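Local coordinates for D-alanyl-D-alanine carboxypeptidase (Enterococcus faecalis V583, PDB 5ZHF), which is a zinc-dependent carboxypeptidase that removes the C-terminal D-alanine from peptidoglycan-derived pentapeptides, an activity linked to vancomycin resistance, at residues Trp41-Gln49 / Leu212-Lys220. Numbering follows the deposited sequence.
Sequences WSLILVNRQ and LEEYLNTEK
Leu43, Leu45, Leu212 and Leu216 supply most of the apolar surface here. The methyl CD1 of Leu216 does the central touching: it lies 3.7 Å from CB of Leu45 and equally close to the carbonyl O of Leu43, and the Leu45 and Leu216 side chains lie alongside each other, pointing opposite ways. With CG of Leu45 anti to its backbone N (chi1 -175°), CD1 of that residue reaches both Leu216 and CD2 of Leu212, the latter at 4.1 Å. Leu43 lies nearer the C-terminal part of the helix, sharing Leu216 with Leu45: its CD2 approaches CE2 of Tyr215 obliquely at 4.1 Å, the Leu43 side chain roughly perpendicular to that of Tyr215, and its CB meets CD2 of Leu216. Ala201 of helix 199-208 touches both Leu43 and Tyr215.

These contacts join the N-terminal and C-terminal ends of the modelled chain in this M15B peptidase: an irregular segment preceding strand 60-62 runs across the final helix, 212-218. Leu212, Tyr215 and Leu216 of that helix have their CA-CB bonds directed at the segment, as the i, i+3, i+4 spacing of one helix side predicts.

The polar contact is a single hydrogen bond, ND2 of Asn47 to OE2 of Glu213, 3.1 Å long with an N-H...O angle of 162°. It is directed at the anti lone pair of OE2, and the amide and carboxylate planes lie only 10° apart. Glu213 gets there by bending at chi2, which carries its carboxylate across Leu45 CD1. The same OE2 forms a salt bridge with Arg176, so the oxygen is shared between a charged and a neutral donor. At the other end of the amide, Asn47 OD1 accepts a bent bond of 2.9 Å from Gln49 N, which lies above the plane of the amide carbonyl; this Asx turn probably helps to restrain the amide. The Asn47 side chain lies about 7 Å from that of substrate-binding Ala133.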
loop_
_atom_site.group_PDB
_atom_site.type_symbol
_atom_site.label_atom_id
_atom_site.label_comp_id
_atom_site.label_asym_id
_atom_site.label_seq_id
_atom_site.Cartn_x
_atom_site.Cartn_y
_atom_site.Cartn_z
ATOM N N TRP A 41 -6.276 -14.980 -6.295
ATOM C CA TRP A 41 -6.277 -13.648 -6.896
ATOM C C TRP A 41 -5.745 -12.570 -5.940
ATOM O O TRP A 41 -5.010 -11.708 -6.375
ATOM C CB TRP A 41 -7.688 -13.252 -7.376
ATOM C CG TRP A 41 -8.630 -13.018 -6.262
ATOM C CD1 TRP A 41 -9.334 -13.947 -5.584
ATOM C CD2 TRP A 41 -8.945 -11.758 -5.661
ATOM N NE1 TRP A 41 -10.062 -13.370 -4.593
ATOM C CE2 TRP A 41 -9.840 -12.018 -4.609
ATOM C CE3 TRP A 41 -8.543 -10.447 -5.901
ATOM C CZ2 TRP A 41 -10.377 -11.007 -3.806
ATOM C CZ3 TRP A 41 -9.078 -9.440 -5.094
ATOM C CH2 TRP A 41 -9.960 -9.731 -4.059
ATOM N N SER A 42 -6.057 -12.692 -4.660
ATOM C CA SER A 42 -5.746 -11.617 -3.682
ATOM C C SER A 42 -4.311 -11.722 -3.179
ATOM O O SER A 42 -3.838 -10.857 -2.432
ATOM C CB SER A 42 -6.731 -11.627 -2.522
ATOM O OG SER A 42 -6.672 -12.812 -1.738
ATOM N N LEU A 43 -3.621 -12.787 -3.578
ATOM C CA LEU A 43 -2.248 -13.021 -3.138
ATOM C C LEU A 43 -1.218 -12.707 -4.222
ATOM O O LEU A 43 -0.028 -13.018 -4.047
ATOM C CB LEU A 43 -2.089 -14.469 -2.665
ATOM C CG LEU A 43 -2.658 -14.807 -1.302
ATOM C CD1 LEU A 43 -2.423 -16.293 -1.034
ATOM C CD2 LEU A 43 -2.026 -13.957 -0.208
ATOM N N ILE A 44 -1.639 -12.070 -5.314
ATOM C CA ILE A 44 -0.735 -11.674 -6.364
ATOM C C ILE A 44 0.443 -10.830 -5.836
ATOM O O ILE A 44 0.248 -9.916 -5.035
ATOM C CB ILE A 44 -1.461 -10.972 -7.539
ATOM C CG1 ILE A 44 -0.491 -10.790 -8.712
ATOM C CG2 ILE A 44 -2.107 -9.657 -7.107
ATOM C CD1 ILE A 44 -1.153 -10.305 -9.994
ATOM N N LEU A 45 1.655 -11.216 -6.218
ATOM C CA LEU A 45 2.856 -10.527 -5.799
ATOM C C LEU A 45 3.284 -9.505 -6.835
ATOM O O LEU A 45 3.567 -9.852 -7.989
ATOM C CB LEU A 45 3.968 -11.545 -5.536
ATOM C CG LEU A 45 5.274 -10.973 -4.970
ATOM C CD1 LEU A 45 5.026 -10.210 -3.671
ATOM C CD2 LEU A 45 6.298 -12.079 -4.738
ATOM N N VAL A 46 3.330 -8.223 -6.429
ATOM C CA VAL A 46 3.836 -7.143 -7.271
ATOM C C VAL A 46 4.942 -6.423 -6.507
ATOM O O VAL A 46 4.727 -5.909 -5.411
ATOM C CB VAL A 46 2.735 -6.142 -7.706
ATOM C CG1 VAL A 46 3.326 -4.954 -8.454
ATOM C CG2 VAL A 46 1.726 -6.869 -8.581
ATOM N N ASN A 47 6.120 -6.388 -7.099
ATOM C CA ASN A 47 7.274 -5.720 -6.538
ATOM C C ASN A 47 8.283 -5.489 -7.643
ATOM O O ASN A 47 7.966 -5.708 -8.754
ATOM C CB ASN A 47 7.867 -6.437 -5.336
ATOM C CG ASN A 47 8.455 -7.796 -5.653
ATOM O OD1 ASN A 47 8.706 -8.152 -6.766
ATOM N ND2 ASN A 47 8.690 -8.533 -4.630
ATOM N N ARG A 48 9.492 -5.065 -7.336
ATOM C CA ARG A 48 10.504 -4.858 -8.400
ATOM C C ARG A 48 10.849 -6.124 -9.211
ATOM O O ARG A 48 11.227 -6.060 -10.335
ATOM C CB ARG A 48 11.719 -4.174 -7.823
ATOM C CG ARG A 48 11.307 -2.971 -7.014
ATOM C CD ARG A 48 12.440 -1.997 -6.811
ATOM N NE ARG A 48 13.442 -2.435 -5.857
ATOM C CZ ARG A 48 13.470 -2.061 -4.589
ATOM N NH1 ARG A 48 14.417 -2.495 -3.768
ATOM N NH2 ARG A 48 12.564 -1.221 -4.159
ATOM N N GLN A 49 10.711 -7.287 -8.605
ATOM C CA GLN A 49 10.976 -8.556 -9.285
ATOM C C GLN A 49 9.727 -9.231 -9.891
ATOM O O GLN A 49 9.816 -10.252 -10.512
ATOM C CB GLN A 49 11.662 -9.529 -8.302
ATOM C CG GLN A 49 13.027 -9.082 -7.817
ATOM C CD GLN A 49 13.003 -7.844 -6.920
ATOM O OE1 GLN A 49 13.670 -6.885 -7.149
ATOM N NE2 GLN A 49 12.210 -7.914 -5.891
ATOM N N LEU A 212 4.698 -9.974 2.939
ATOM C CA LEU A 212 4.036 -10.789 1.945
ATOM C C LEU A 212 4.995 -11.762 1.227
ATOM O O LEU A 212 4.672 -12.941 1.036
ATOM C CB LEU A 212 3.326 -9.902 0.929
ATOM C CG LEU A 212 2.492 -10.638 -0.127
ATOM C CD1 LEU A 212 1.449 -11.564 0.494
ATOM C CD2 LEU A 212 1.859 -9.628 -1.079
ATOM N N GLU A 213 6.172 -11.269 0.872
ATOM C CA GLU A 213 7.170 -12.094 0.202
ATOM C C GLU A 213 7.516 -13.360 0.997
ATOM O O GLU A 213 7.602 -14.451 0.413
ATOM C CB GLU A 213 8.436 -11.294 -0.071
ATOM C CG GLU A 213 8.334 -10.300 -1.202
ATOM C CD GLU A 213 7.757 -8.936 -0.820
ATOM O OE1 GLU A 213 7.355 -8.716 0.368
ATOM O OE2 GLU A 213 7.693 -8.086 -1.728
ATOM N N GLU A 214 7.718 -13.203 2.306
ATOM C CA GLU A 214 8.012 -14.329 3.221
ATOM C C GLU A 214 6.861 -15.305 3.280
ATOM O O GLU A 214 7.069 -16.528 3.217
ATOM C CB GLU A 214 8.272 -13.827 4.643
ATOM C CG GLU A 214 9.568 -13.088 4.828
ATOM C CD GLU A 214 9.710 -12.540 6.242
ATOM O OE1 GLU A 214 8.844 -11.753 6.665
ATOM O OE2 GLU A 214 10.679 -12.899 6.941
ATOM N N TYR A 215 5.641 -14.765 3.398
ATOM C CA TYR A 215 4.445 -15.591 3.452
ATOM C C TYR A 215 4.329 -16.469 2.209
ATOM O O TYR A 215 4.083 -17.685 2.309
ATOM C CB TYR A 215 3.198 -14.716 3.582
ATOM C CG TYR A 215 1.913 -15.493 3.660
ATOM C CD1 TYR A 215 1.580 -16.197 4.812
ATOM C CD2 TYR A 215 1.032 -15.533 2.584
ATOM C CE1 TYR A 215 0.401 -16.895 4.896
ATOM C CE2 TYR A 215 -0.146 -16.249 2.658
ATOM C CZ TYR A 215 -0.457 -16.911 3.823
ATOM O OH TYR A 215 -1.618 -17.613 3.939
ATOM N N LEU A 216 4.487 -15.848 1.050
ATOM C CA LEU A 216 4.382 -16.556 -0.220
ATOM C C LEU A 216 5.500 -17.576 -0.382
ATOM O O LEU A 216 5.240 -18.681 -0.834
ATOM C CB LEU A 216 4.364 -15.597 -1.404
ATOM C CG LEU A 216 3.125 -14.693 -1.431
ATOM C CD1 LEU A 216 3.257 -13.657 -2.533
ATOM C CD2 LEU A 216 1.828 -15.497 -1.543
ATOM N N ASN A 217 6.722 -17.201 -0.001
ATOM C CA ASN A 217 7.872 -18.120 -0.062
ATOM C C ASN A 217 7.618 -19.345 0.822
ATOM O O ASN A 217 7.815 -20.479 0.376
ATOM C CB ASN A 217 9.171 -17.396 0.330
ATOM C CG ASN A 217 10.401 -18.296 0.242
ATOM O OD1 ASN A 217 10.820 -18.685 -0.848
ATOM N ND2 ASN A 217 10.981 -18.625 1.389
ATOM N N THR A 218 7.147 -19.124 2.048
ATOM C CA THR A 218 6.871 -20.214 2.998
ATOM C C THR A 218 5.760 -21.154 2.537
ATOM O O THR A 218 5.803 -22.334 2.859
ATOM C CB THR A 218 6.567 -19.678 4.415
ATOM O OG1 THR A 218 7.700 -18.941 4.884
ATOM C CG2 THR A 218 6.274 -20.814 5.409
ATOM N N GLU A 219 4.788 -20.648 1.779
ATOM C CA GLU A 219 3.801 -21.515 1.110
ATOM C C GLU A 219 4.377 -22.384 -0.033
ATOM O O GLU A 219 3.702 -23.305 -0.492
ATOM C CB GLU A 219 2.616 -20.694 0.584
ATOM C CG GLU A 219 1.679 -20.186 1.671
ATOM C CD GLU A 219 0.251 -20.038 1.181
ATOM O OE1 GLU A 219 0.040 -19.391 0.129
ATOM O OE2 GLU A 219 -0.658 -20.574 1.849
ATOM N N LYS A 220 5.595 -22.074 -0.496
ATOM C CA LYS A 220 6.363 -22.884 -1.471
ATOM C C LYS A 220 5.688 -22.928 -2.831
ATOM O O LYS A 220 5.550 -21.897 -3.476
ATOM C CB LYS A 220 6.644 -24.306 -0.966
ATOM C CG LYS A 220 7.550 -24.378 0.253
ATOM C CD LYS A 220 7.197 -25.578 1.121
ATOM C CE LYS A 220 5.979 -25.291 1.993
ATOM N NZ LYS A 220 5.121 -26.485 2.217
#